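Local coordinates for walker-Type ATPase (PDB 2QEN), which is of unknown function but binds ADP and magnesium in a Walker-type nucleotide pocket and probably works as an ATPase, at residues S188-Y191 / G192-A195; G175-H178 / D179-K182; S86-Q89 / K90-K94; K201-D204 / K205-V209; Y295-W298 / S299-R302. The protein carries 1 engineered substitution. All coordinates share one frame; numbering follows the deposited sequence.

Contact 1: S188-Y191 / G192-A195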
loop_
_atom_site.group_PDB
_atom_site.type_symbol
_atom_site.label_atom_id
_atom_site.label_comp_id
_atom_site.label_asym_id
_atom_site.label_seq_id
_atom_site.Cartn_x
_atom_site.Cartn_y
_atom_site.Cartn_z
ATOM N N SER A 188 -14.247 -7.715 18.141
ATOM C CA SER A 188 -14.068 -6.636 17.167
ATOM C C SER A 188 -15.366 -5.872 16.917
ATOM O O SER A 188 -16.397 -6.482 16.605
ATOM C CB SER A 188 -13.550 -7.189 15.837
ATOM O OG SER A 188 -13.530 -6.186 14.822
ATOM N N PRO A 189 -15.320 -4.531 17.052
ATOM C CA PRO A 189 -16.478 -3.701 16.724
ATOM C C PRO A 189 -16.972 -3.902 15.288
ATOM O O PRO A 189 -18.152 -3.684 15.022
ATOM C CB PRO A 189 -15.954 -2.278 16.929
ATOM C CG PRO A 189 -14.865 -2.443 17.960
ATOM C CD PRO A 189 -14.194 -3.722 17.555
ATOM N N LEU A 190 -16.088 -4.343 14.389
ATOM C CA LEU A 190 -16.460 -4.598 13.002
ATOM C C LEU A 190 -17.017 -5.998 12.743
ATOM O O LEU A 190 -17.236 -6.370 11.593
ATOM C CB LEU A 190 -15.266 -4.340 12.077
ATOM C CG LEU A 190 -14.903 -2.892 11.750
ATOM C CD1 LEU A 190 -13.689 -2.861 10.833
ATOM C CD2 LEU A 190 -16.069 -2.176 11.105
ATOM N N TYR A 191 -17.246 -6.775 13.798
ATOM C CA TYR A 191 -17.671 -8.165 13.639
ATOM C C TYR A 191 -18.915 -8.299 12.761
ATOM O O TYR A 191 -19.883 -7.557 12.931
ATOM C CB TYR A 191 -17.909 -8.837 14.996
ATOM C CG TYR A 191 -18.511 -10.217 14.876
ATOM C CD1 TYR A 191 -17.723 -11.314 14.514
ATOM C CD2 TYR A 191 -19.870 -10.426 15.110
ATOM C CE1 TYR A 191 -18.269 -12.574 14.389
ATOM C CE2 TYR A 191 -20.433 -11.700 15.002
ATOM C CZ TYR A 191 -19.629 -12.764 14.636
ATOM O OH TYR A 191 -20.178 -14.021 14.528
ATOM N N GLY A 192 -18.870 -9.251 11.830
ATOM C CA GLY A 192 -19.992 -9.519 10.923
ATOM C C GLY A 192 -20.170 -8.520 9.784
ATOM O O GLY A 192 -21.041 -8.698 8.933
ATOM N N ARG A 193 -19.356 -7.469 9.763
ATOM C CA ARG A 193 -19.518 -6.413 8.769
ATOM C C ARG A 193 -18.643 -6.717 7.558
ATOM O O ARG A 193 -17.439 -6.947 7.701
ATOM C CB ARG A 193 -19.226 -5.042 9.379
ATOM C CG ARG A 193 -20.413 -4.488 10.184
ATOM C CD ARG A 193 -19.988 -3.392 11.129
ATOM N NE ARG A 193 -21.057 -3.002 12.058
ATOM C CZ ARG A 193 -21.191 -3.468 13.299
ATOM N NH1 ARG A 193 -20.346 -4.369 13.786
ATOM N NH2 ARG A 193 -22.189 -3.036 14.058
ATOM N N ILE A 194 -19.267 -6.748 6.381
ATOM C CA ILE A 194 -18.598 -7.166 5.155
ATOM C C ILE A 194 -17.998 -5.977 4.387
ATOM O O ILE A 194 -18.676 -4.973 4.132
ATOM C CB ILE A 194 -19.534 -8.023 4.246
ATOM C CG1 ILE A 194 -19.988 -9.285 4.990
ATOM C CG2 ILE A 194 -18.828 -8.425 2.967
ATOM C CD1 ILE A 194 -21.160 -10.018 4.349
ATOM N N ALA A 195 -16.721 -6.121 4.035
ATOM C CA ALA A 195 -15.983 -5.132 3.252
ATOM C C ALA A 195 -15.728 -5.646 1.838
ATOM O O ALA A 195 -15.489 -6.823 1.644
ATOM C CB ALA A 195 -14.650 -4.783 3.942
#

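Contact 2: G175-H178 / D179-K182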
loop_
_atom_site.group_PDB
_atom_site.type_symbol
_atom_site.label_atom_id
_atom_site.label_comp_id
_atom_site.label_asym_id
_atom_site.label_seq_id
_atom_site.Cartn_x
_atom_site.Cartn_y
_atom_site.Cartn_z
ATOM N N GLY A 175 -2.131 -9.416 5.207
ATOM C CA GLY A 175 -2.471 -10.268 6.339
ATOM C C GLY A 175 -2.586 -9.476 7.624
ATOM O O GLY A 175 -3.392 -9.804 8.482
ATOM N N LEU A 176 -1.768 -8.428 7.739
ATOM C CA LEU A 176 -1.724 -7.578 8.923
ATOM C C LEU A 176 -2.924 -6.658 8.970
ATOM O O LEU A 176 -3.392 -6.300 10.056
ATOM C CB LEU A 176 -0.416 -6.775 8.960
ATOM C CG LEU A 176 0.690 -7.105 9.986
ATOM C CD1 LEU A 176 0.718 -8.552 10.534
ATOM C CD2 LEU A 176 2.065 -6.690 9.501
ATOM N N LEU A 177 -3.411 -6.262 7.791
ATOM C CA LEU A 177 -4.643 -5.492 7.702
ATOM C C LEU A 177 -5.820 -6.361 8.139
ATOM O O LEU A 177 -6.568 -5.955 9.013
ATOM C CB LEU A 177 -4.851 -4.851 6.309
ATOM C CG LEU A 177 -6.106 -3.980 6.143
ATOM C CD1 LEU A 177 -6.163 -2.871 7.206
ATOM C CD2 LEU A 177 -6.224 -3.360 4.732
ATOM N N HIS A 178 -5.965 -7.551 7.560
ATOM C CA HIS A 178 -6.996 -8.501 7.996
ATOM C C HIS A 178 -6.931 -8.781 9.505
ATOM O O HIS A 178 -7.969 -8.934 10.149
ATOM C CB HIS A 178 -6.908 -9.841 7.246
ATOM C CG HIS A 178 -7.133 -9.744 5.765
ATOM N ND1 HIS A 178 -8.225 -9.107 5.208
ATOM C CD2 HIS A 178 -6.416 -10.238 4.724
ATOM C CE1 HIS A 178 -8.159 -9.196 3.890
ATOM N NE2 HIS A 178 -7.071 -9.876 3.569
ATOM N N ASP A 179 -5.722 -8.862 10.060
ATOM C CA ASP A 179 -5.539 -9.112 11.493
ATOM C C ASP A 179 -6.077 -7.954 12.323
ATOM O O ASP A 179 -6.734 -8.178 13.322
ATOM C CB ASP A 179 -4.059 -9.346 11.852
ATOM C CG ASP A 179 -3.646 -10.805 11.768
ATOM O OD1 ASP A 179 -4.491 -11.672 11.458
ATOM O OD2 ASP A 179 -2.450 -11.085 12.027
ATOM N N PHE A 180 -5.769 -6.728 11.916
ATOM C CA PHE A 180 -6.212 -5.516 12.620
ATOM C C PHE A 180 -7.741 -5.389 12.670
ATOM O O PHE A 180 -8.295 -5.077 13.718
ATOM C CB PHE A 180 -5.571 -4.265 11.986
ATOM C CG PHE A 180 -6.185 -2.962 12.420
ATOM C CD1 PHE A 180 -6.241 -2.608 13.774
ATOM C CD2 PHE A 180 -6.672 -2.065 11.470
ATOM C CE1 PHE A 180 -6.805 -1.386 14.183
ATOM C CE2 PHE A 180 -7.245 -0.836 11.856
ATOM C CZ PHE A 180 -7.308 -0.497 13.224
ATOM N N LEU A 181 -8.403 -5.638 11.539
ATOM C CA LEU A 181 -9.864 -5.499 11.425
ATOM C C LEU A 181 -10.653 -6.547 12.232
ATOM O O LEU A 181 -11.673 -6.211 12.850
ATOM C CB LEU A 181 -10.297 -5.493 9.950
ATOM C CG LEU A 181 -9.737 -4.366 9.066
ATOM C CD1 LEU A 181 -10.214 -4.520 7.627
ATOM C CD2 LEU A 181 -10.107 -2.977 9.597
ATOM N N LYS A 182 -10.168 -7.795 12.216
ATOM C CA LYS A 182 -10.734 -8.932 12.976
ATOM C C LYS A 182 -12.222 -9.165 12.741
ATOM O O LYS A 182 -12.969 -9.341 13.697
ATOM C CB LYS A 182 -10.501 -8.770 14.484
ATOM C CG LYS A 182 -9.070 -8.764 14.915
ATOM C CD LYS A 182 -8.923 -8.329 16.361
ATOM C CE LYS A 182 -7.458 -8.406 16.795
ATOM N NZ LYS A 182 -6.725 -9.557 16.176
#

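Contact 3: S86-Q89 / K90-K94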
loop_
_atom_site.group_PDB
_atom_site.type_symbol
_atom_site.label_atom_id
_atom_site.label_comp_id
_atom_site.label_asym_id
_atom_site.label_seq_id
_atom_site.Cartn_x
_atom_site.Cartn_y
_atom_site.Cartn_z
ATOM N N SER A 86 -7.795 20.777 3.982
ATOM C CA SER A 86 -7.526 22.220 3.866
ATOM C C SER A 86 -6.538 22.541 2.729
ATOM O O SER A 86 -5.755 21.675 2.342
ATOM C CB SER A 86 -7.034 22.775 5.207
ATOM O OG SER A 86 -8.046 22.644 6.204
ATOM N N PRO A 87 -6.600 23.768 2.154
ATOM C CA PRO A 87 -7.628 24.802 2.339
ATOM C C PRO A 87 -8.972 24.315 1.814
ATOM O O PRO A 87 -9.070 23.877 0.667
ATOM C CB PRO A 87 -7.114 25.985 1.501
ATOM C CG PRO A 87 -6.151 25.392 0.532
ATOM C CD PRO A 87 -5.539 24.212 1.229
ATOM N N PHE A 88 -9.991 24.368 2.664
ATOM C CA PHE A 88 -11.302 23.848 2.305
ATOM C C PHE A 88 -12.000 24.656 1.199
ATOM O O PHE A 88 -12.811 24.113 0.456
ATOM C CB PHE A 88 -12.196 23.701 3.547
ATOM C CG PHE A 88 -13.480 22.960 3.281
ATOM C CD1 PHE A 88 -13.469 21.744 2.590
ATOM C CD2 PHE A 88 -14.697 23.483 3.695
ATOM C CE1 PHE A 88 -14.653 21.065 2.326
ATOM C CE2 PHE A 88 -15.880 22.808 3.437
ATOM C CZ PHE A 88 -15.858 21.598 2.751
ATOM N N GLN A 89 -11.667 25.940 1.085
ATOM C CA GLN A 89 -12.208 26.786 0.019
ATOM C C GLN A 89 -11.815 26.302 -1.385
ATOM O O GLN A 89 -12.590 26.437 -2.333
ATOM C CB GLN A 89 -11.789 28.240 0.227
ATOM C CG GLN A 89 -12.663 29.002 1.200
ATOM C CD GLN A 89 -12.147 30.400 1.457
ATOM O OE1 GLN A 89 -11.136 30.585 2.139
ATOM N NE2 GLN A 89 -12.836 31.394 0.908
ATOM N N LYS A 90 -10.613 25.746 -1.504
ATOM C CA LYS A 90 -10.160 25.105 -2.737
ATOM C C LYS A 90 -11.041 23.899 -3.084
ATOM O O LYS A 90 -11.409 23.705 -4.248
ATOM C CB LYS A 90 -8.692 24.678 -2.605
ATOM C CG LYS A 90 -8.073 24.159 -3.897
ATOM C CD LYS A 90 -6.663 23.643 -3.684
ATOM C CE LYS A 90 -5.957 23.465 -5.017
ATOM N NZ LYS A 90 -4.577 22.913 -4.847
ATOM N N PHE A 91 -11.379 23.109 -2.060
ATOM C CA PHE A 91 -12.264 21.948 -2.179
ATOM C C PHE A 91 -13.674 22.341 -2.619
ATOM O O PHE A 91 -14.231 21.759 -3.555
ATOM C CB PHE A 91 -12.333 21.220 -0.837
ATOM C CG PHE A 91 -12.653 19.767 -0.952
ATOM C CD1 PHE A 91 -11.646 18.838 -1.220
ATOM C CD2 PHE A 91 -13.956 19.312 -0.781
ATOM C CE1 PHE A 91 -11.936 17.484 -1.334
ATOM C CE2 PHE A 91 -14.255 17.956 -0.893
ATOM C CZ PHE A 91 -13.240 17.045 -1.172
ATOM N N GLN A 92 -14.229 23.338 -1.932
ATOM C CA GLN A 92 -15.536 23.901 -2.231
ATOM C C GLN A 92 -15.603 24.511 -3.631
ATOM O O GLN A 92 -16.650 24.477 -4.271
ATOM C CB GLN A 92 -15.889 24.976 -1.202
ATOM C CG GLN A 92 -16.177 24.437 0.186
ATOM C CD GLN A 92 -16.381 25.533 1.219
ATOM O OE1 GLN A 92 -15.575 26.461 1.333
ATOM N NE2 GLN A 92 -17.452 25.420 1.991
ATOM N N SER A 93 -14.500 25.091 -4.096
ATOM C CA SER A 93 -14.448 25.649 -5.444
ATOM C C SER A 93 -14.415 24.532 -6.494
ATOM O O SER A 93 -15.085 24.631 -7.520
ATOM C CB SER A 93 -13.248 26.594 -5.596
ATOM O OG SER A 93 -13.011 26.926 -6.955
ATOM N N LYS A 94 -13.644 23.477 -6.222
ATOM C CA LYS A 94 -13.491 22.348 -7.142
ATOM C C LYS A 94 -14.770 21.522 -7.274
ATOM O O LYS A 94 -15.185 21.171 -8.378
ATOM C CB LYS A 94 -12.333 21.441 -6.701
ATOM C CG LYS A 94 -11.946 20.372 -7.725
ATOM C CD LYS A 94 -11.017 19.336 -7.128
ATOM C CE LYS A 94 -10.238 18.586 -8.208
ATOM N NZ LYS A 94 -9.318 17.547 -7.622
#

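Contact 4: K201-D204 / K205-V209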
loop_
_atom_site.group_PDB
_atom_site.type_symbol
_atom_site.label_atom_id
_atom_site.label_comp_id
_atom_site.label_asym_id
_atom_site.label_seq_id
_atom_site.Cartn_x
_atom_site.Cartn_y
_atom_site.Cartn_z
ATOM N N LYS A 201 -2.584 -6.270 -8.571
ATOM C CA LYS A 201 -1.529 -7.224 -8.867
ATOM C C LYS A 201 -0.498 -6.599 -9.801
ATOM O O LYS A 201 -0.814 -5.620 -10.485
ATOM C CB LYS A 201 -2.138 -8.446 -9.559
ATOM C CG LYS A 201 -3.334 -9.077 -8.845
ATOM C CD LYS A 201 -2.922 -9.731 -7.524
ATOM C CE LYS A 201 -3.912 -10.816 -7.104
ATOM N NZ LYS A 201 -3.653 -11.261 -5.702
ATOM N N PRO A 202 0.737 -7.163 -9.836
ATOM C CA PRO A 202 1.736 -6.797 -10.847
ATOM C C PRO A 202 1.188 -6.914 -12.261
ATOM O O PRO A 202 0.389 -7.807 -12.530
ATOM C CB PRO A 202 2.835 -7.856 -10.660
ATOM C CG PRO A 202 2.741 -8.264 -9.244
ATOM C CD PRO A 202 1.263 -8.177 -8.896
ATOM N N PHE A 203 1.611 -6.017 -13.148
ATOM C CA PHE A 203 1.307 -6.111 -14.570
ATOM C C PHE A 203 1.734 -7.473 -15.103
ATOM O O PHE A 203 2.754 -8.022 -14.666
ATOM C CB PHE A 203 2.082 -5.049 -15.368
ATOM C CG PHE A 203 1.701 -3.616 -15.061
ATOM C CD1 PHE A 203 0.389 -3.267 -14.703
ATOM C CD2 PHE A 203 2.658 -2.598 -15.184
ATOM C CE1 PHE A 203 0.047 -1.933 -14.445
ATOM C CE2 PHE A 203 2.316 -1.259 -14.933
ATOM C CZ PHE A 203 1.016 -0.930 -14.554
ATOM N N ASP A 204 0.979 -8.007 -16.063
ATOM C CA ASP A 204 1.443 -9.178 -16.792
ATOM C C ASP A 204 2.621 -8.825 -17.724
ATOM O O ASP A 204 3.008 -7.656 -17.836
ATOM C CB ASP A 204 0.288 -9.933 -17.492
ATOM C CG ASP A 204 -0.351 -9.166 -18.665
ATOM O OD1 ASP A 204 0.242 -8.224 -19.222
ATOM O OD2 ASP A 204 -1.473 -9.557 -19.067
ATOM N N LYS A 205 3.212 -9.838 -18.349
ATOM C CA LYS A 205 4.327 -9.660 -19.274
ATOM C C LYS A 205 4.083 -8.571 -20.315
ATOM O O LYS A 205 4.855 -7.617 -20.413
ATOM C CB LYS A 205 4.613 -10.982 -19.985
ATOM C CG LYS A 205 5.943 -11.632 -19.647
ATOM C CD LYS A 205 7.008 -11.332 -20.703
ATOM C CE LYS A 205 6.631 -11.846 -22.075
ATOM N NZ LYS A 205 7.522 -11.261 -23.136
ATOM N N ASP A 206 3.004 -8.724 -21.080
ATOM C CA ASP A 206 2.711 -7.828 -22.200
ATOM C C ASP A 206 2.420 -6.389 -21.774
ATOM O O ASP A 206 2.785 -5.449 -22.478
ATOM C CB ASP A 206 1.570 -8.389 -23.068
ATOM C CG ASP A 206 2.015 -9.565 -23.939
ATOM O OD1 ASP A 206 3.207 -9.948 -23.902
ATOM O OD2 ASP A 206 1.172 -10.110 -24.676
ATOM N N THR A 207 1.753 -6.234 -20.630
ATOM C CA THR A 207 1.471 -4.927 -20.039
ATOM C C THR A 207 2.776 -4.246 -19.606
ATOM O O THR A 207 3.003 -3.080 -19.925
ATOM C CB THR A 207 0.451 -5.044 -18.873
ATOM O OG1 THR A 207 -0.721 -5.744 -19.327
ATOM C CG2 THR A 207 0.027 -3.676 -18.359
ATOM N N SER A 208 3.644 -4.983 -18.911
ATOM C CA SER A 208 4.982 -4.482 -18.548
ATOM C C SER A 208 5.786 -3.958 -19.745
ATOM O O SER A 208 6.347 -2.868 -19.681
ATOM C CB SER A 208 5.790 -5.559 -17.822
ATOM O OG SER A 208 5.119 -5.968 -16.650
ATOM N N VAL A 209 5.834 -4.752 -20.817
ATOM C CA VAL A 209 6.480 -4.371 -22.077
ATOM C C VAL A 209 5.877 -3.087 -22.648
ATOM O O VAL A 209 6.605 -2.156 -23.005
ATOM C CB VAL A 209 6.417 -5.548 -23.130
ATOM C CG1 VAL A 209 6.601 -5.044 -24.563
ATOM C CG2 VAL A 209 7.478 -6.615 -22.813
HETATM O O HOH W 1 -1.623 -6.767 -16.138
#

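Contact 5: Y295-W298 / S299-R302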
loop_
_atom_site.group_PDB
_atom_site.type_symbol
_atom_site.label_atom_id
_atom_site.label_comp_id
_atom_site.label_asym_id
_atom_site.label_seq_id
_atom_site.Cartn_x
_atom_site.Cartn_y
_atom_site.Cartn_z
ATOM N N TYR A 295 16.319 -22.090 -1.181
ATOM C CA TYR A 295 15.887 -22.935 -0.075
ATOM C C TYR A 295 14.445 -22.501 0.264
ATOM O O TYR A 295 14.217 -21.670 1.113
ATOM C CB TYR A 295 16.863 -22.865 1.110
ATOM C CG TYR A 295 18.308 -23.152 0.725
ATOM C CD1 TYR A 295 18.779 -24.451 0.666
ATOM C CD2 TYR A 295 19.194 -22.120 0.408
ATOM C CE1 TYR A 295 20.078 -24.730 0.310
ATOM C CE2 TYR A 295 20.524 -22.394 0.025
ATOM C CZ TYR A 295 20.949 -23.702 -0.010
ATOM O OH TYR A 295 22.238 -24.019 -0.362
ATOM N N ASN A 296 13.483 -23.077 -0.458
ATOM C CA ASN A 296 12.126 -22.542 -0.551
ATOM C C ASN A 296 11.044 -23.575 -0.151
ATOM O O ASN A 296 9.862 -23.477 -0.521
ATOM C CB ASN A 296 11.909 -22.040 -1.980
ATOM C CG ASN A 296 12.061 -23.130 -2.988
ATOM O OD1 ASN A 296 12.263 -24.287 -2.623
ATOM N ND2 ASN A 296 11.947 -22.787 -4.267
ATOM N N ARG A 297 11.486 -24.574 0.602
ATOM C CA ARG A 297 10.603 -25.533 1.252
ATOM C C ARG A 297 11.022 -25.628 2.716
ATOM O O ARG A 297 12.180 -25.370 3.052
ATOM C CB ARG A 297 10.657 -26.893 0.547
ATOM C CG ARG A 297 9.800 -26.927 -0.725
ATOM C CD ARG A 297 10.220 -28.028 -1.697
ATOM N NE ARG A 297 11.300 -27.555 -2.563
ATOM C CZ ARG A 297 11.127 -26.930 -3.729
ATOM N NH1 ARG A 297 9.902 -26.712 -4.208
ATOM N NH2 ARG A 297 12.190 -26.530 -4.421
ATOM N N TRP A 298 10.066 -25.954 3.575
ATOM C CA TRP A 298 10.258 -26.017 5.019
ATOM C C TRP A 298 11.578 -26.634 5.478
ATOM O O TRP A 298 12.364 -25.984 6.172
ATOM C CB TRP A 298 9.092 -26.786 5.643
ATOM C CG TRP A 298 9.117 -26.869 7.136
ATOM C CD1 TRP A 298 9.840 -27.749 7.914
ATOM C CD2 TRP A 298 8.353 -26.066 8.044
ATOM N NE1 TRP A 298 9.570 -27.526 9.249
ATOM C CE2 TRP A 298 8.663 -26.502 9.355
ATOM C CE3 TRP A 298 7.439 -25.015 7.875
ATOM C CZ2 TRP A 298 8.084 -25.924 10.498
ATOM C CZ3 TRP A 298 6.869 -24.434 9.014
ATOM C CH2 TRP A 298 7.206 -24.893 10.313
ATOM N N SER A 299 11.791 -27.903 5.142
ATOM C CA SER A 299 13.020 -28.608 5.554
ATOM C C SER A 299 14.264 -28.005 4.918
ATOM O O SER A 299 15.334 -28.034 5.518
ATOM C CB SER A 299 12.948 -30.102 5.220
ATOM O OG SER A 299 12.815 -30.276 3.823
ATOM N N LEU A 300 14.133 -27.475 3.707
ATOM C CA LEU A 300 15.265 -26.824 3.032
ATOM C C LEU A 300 15.736 -25.604 3.831
ATOM O O LEU A 300 16.937 -25.435 4.050
ATOM C CB LEU A 300 14.923 -26.432 1.590
ATOM C CG LEU A 300 14.717 -27.543 0.550
ATOM C CD1 LEU A 300 14.227 -26.956 -0.798
ATOM C CD2 LEU A 300 15.960 -28.432 0.336
ATOM N N ILE A 301 14.769 -24.802 4.287
ATOM C CA ILE A 301 15.004 -23.592 5.079
ATOM C C ILE A 301 15.614 -23.937 6.427
ATOM O O ILE A 301 16.615 -23.355 6.839
ATOM C CB ILE A 301 13.687 -22.778 5.325
ATOM C CG1 ILE A 301 13.201 -22.113 4.034
ATOM C CG2 ILE A 301 13.912 -21.709 6.420
ATOM C CD1 ILE A 301 11.768 -21.626 4.100
ATOM N N ARG A 302 15.001 -24.906 7.091
ATOM C CA ARG A 302 15.377 -25.322 8.416
ATOM C C ARG A 302 16.809 -25.873 8.484
ATOM O O ARG A 302 17.586 -25.472 9.370
ATOM C CB ARG A 302 14.365 -26.368 8.869
ATOM C CG ARG A 302 14.410 -26.799 10.313
ATOM C CD ARG A 302 13.543 -28.063 10.457
ATOM N NE ARG A 302 14.177 -29.203 9.788
ATOM C CZ ARG A 302 13.543 -30.189 9.155
ATOM N NH1 ARG A 302 12.217 -30.218 9.074
ATOM N NH2 ARG A 302 14.257 -31.156 8.589
#

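Contact 1: S188-Y191 / G192-A195
Arg193 curls back on Leu190 at the second of two overlapping turns. The backbone bonds come first: Arg193 N donates to Leu190 O at 3.0 Å and closes a type II turn, while Tyr191 N reaches Ser188 O and closes the type I turn before it. Ser188 adds a side-chain bond, its OG accepting from Leu190 N at 3.2 Å. Gly192 takes a phi of 76° at the corner, where a beta carbon would run into Tyr191 O.

Leu190 CD2 touches Arg193 CD at 4.1 Å, the two side chains crossing at about a right angle. With CG beside the backbone N (chi1 -80°) and the chain extended from there to NE, Arg193 carries its guanidinium back over the first turn, to the carbonyl of Pro189. Arg193 NH1 lies 2.6 Å from Pro189 O, at an angle too poor for a hydrogen bond; the charge is met by Asp160 of helix 149-161, which forms a salt bridge with NH2. A leucine here would probably leave Asp160 without its cationic mate. The whole is a pair of overlapping beta turns, type I then type II, begun by an ST turn, in the surface loop leading to strand 196-199.

Contact 2: G175-H178 / D179-K182
One methyl of Leu177 loosely touches two partners on the following turn of the helix. Leu177 CD1 approaches Phe180 CD2 at 4.4 Å, at the edge of the ring and near its plane, and comes within 4.3 Å of Leu181 CG. In Phe180, CG anti to the backbone N (chi1 167°) directs the ring away from the preceding turn, so that Leu177 CD1 meets its edge while Leu140 and Leu152 pack on it. Leu181 has CG beside its backbone N instead, which lays that carbon 3.5 Å from Leu177 O. Asp179 CG passes 3.4 Å from Gly175 O, with no bond between them; its carboxylate is held by a salt bridge to Lys326.

Behind these side chains stand four successive backbone bonds: Asp179 N to Gly175 O, Phe180 N to Leu176 O, Leu181 N to Leu177 O and Lys182 N to His178 O. The third is the straightest, 163° at the hydrogen. The regular spiral stops at Lys182, where phi turns positive.

Farther out, the Leu177 side chain is about 7 Å from that of Glu136, a magnesium-binding residue, and about 8 Å from that of ADP-binding Lys44, so the helix flanks the nucleotide site without touching it. Leu177, His178 and Leu181 face strand 33-37 through Leu35 and Leu37; Leu181, like Phe180, also meets helix 149-161, so helix 174-181 lies against both the central parallel sheet and that helix.

Contact 3: S86-Q89 / K90-K94
Phe88 and Gln92 make the close part of this contact, one turn apart on a short helix. Gln92 has CG beside its backbone N (chi1 -70°), which swings the chain over one face of the Phe88 ring; CG stands 3.9 Å from the ring centroid in a CH-pi contact displaced toward the rim. Beyond it the amide stacks on the ring, the planes 28° apart, with Gln92 NE2 3.4 Å from Phe88 CE2. Leu99 O and Asn100 OD1 hold that amide, both accepting from NE2. Phe91 comes from another direction, its CD2 reaching Phe88 CE1 at 3.6 Å. The ring planes differ by 23°, yet the rings are displaced until little of one lies over the other, centroids 5.9 Å apart.

The opposite character belongs to Pro87, Gln89 and Lys90, all exposed. Pro87, preceded by a cis peptide bond, lies alongside Lys90 with Pro87 CG 4.1 Å from Lys90 CB, and its carbonyl takes only a weak bond from Lys90 N. Gln89 CG merely brushes Gln92 OE1. Firm helical bonding begins with Gln92 N to Phe88 O at 2.9 Å. This is the first turn of an amphipathic helix, 88-95, with side chains three and four residues apart packing on its inner face.

Contact 4: K201-D204 / K205-V209
Asp204 is the N-cap of helix 205-217, and Thr207 supplies both of the bonds its carboxylate receives within this turn. Thr207 N donates to Asp204 OD1 at 2.9 Å, nearly along the C-O direction, while Thr207 OG1 donates to Asp204 OD1 as well, at 2.7 Å from well above the carboxylate plane. Asp204 reaches them by setting CG between its backbone N and carbonyl carbon (chi1 69°). Its own carbonyl is doubly used too: Ser208 N meets Asp204 O almost straight on, at 172°, and Ser208 OG donates to it at 3.0 Å. A negative group here would probably suit the positive end of the helix dipole. A water accepts from Asp204 N and gives only a weak bond to Thr207 OG1.

Thr207 also faces the apolar side. Its CG2 lies over one face of the Phe203 ring, 4.0 Å from the centroid in a CH-pi contact, the side chains crossing at about a right angle. Ser208 OG lies near the ring plane at its edge, nearest to Phe203 CB at 3.4 Å. Phe203 itself touches the bound ADP, and Thr207 packs on Phe15, an ADP-binding residue.

The turn thus links the end of strand 196-199 to helix 205-217 beside the nucleotide. Phe203 rests on Pro239 and Leu242 of helix 239-252, and Ser208 touches Leu242 of that same helix and Val232 of helix 225-235.

Contact 5: Y295-W298 / S299-R302
Trp298 opens helix 298-307 and Arg302 follows one turn later, within what is probably a winged helix-turn-helix domain; Arg297, just before the helix, is at the N-cap position. Two helical bonds start the spiral. Ile301 N donates to Arg297 O at 2.9 Å, close to straight on, and Arg302 N follows to Trp298 O at 3.0 Å.

Side chains then gather on different sides of the turn. Trp298 swings its indole away from its own helix (CG anti to the backbone N, chi1 -177°) onto Leu317, Tyr318 and Leu321 of helix 314-326 and onto Tyr337 of the short hairpin; NE1 hydrogen-bonds Glu314. The guanidinium of Arg302 comes up to the edge of that indole, its NH1 in the ring plane and 3.6 Å from Trp298 CD1, with the two flat groups 70° apart. The bend at its chi3 also lays one face of the group over Ser299 CA. A glycine in place of Trp298 would probably open a gap against helix 314-326 and leave Glu314 without its indole N-H.

Leu300 packs against the loop residues before the helix. Leu300 CD1 sits at the edge of the Arg297 guanidinium, 3.5 Å from Arg297 NE. The Leu300 side chain also lies alongside that of Asn296, whose OD1 is 3.8 Å from Leu300 CD1. Tyr295 packs CB against Leu300 CB at 4.1 Å. Ile301, on the buried side, leans on the loop backbone, CG1 lying 3.1 Å from Tyr295 O.

Along the chain the order is contact 3, contact 2, contact 1, contact 4, contact 5. Contacts 1 to 4 belong to the ATPase region, contact 5 to the probable winged-helix region. Contacts 1 and 2 are neighbours, their centres 11 Å apart, and they touch: Ser188 OG lies 2.7 Å from Leu181 O, a probable hydrogen bond. A short connection after helix 174-181 leads to the turns before edge strand 196-199, and this bond ties the helix end back to them. Contact 4 follows that strand and lies beside the ADP. Contact 3 stands at the periphery, about 55 Å between centres from contact 5 and on the opposite side of the chain's centre, so the set samples both sides of the molecule.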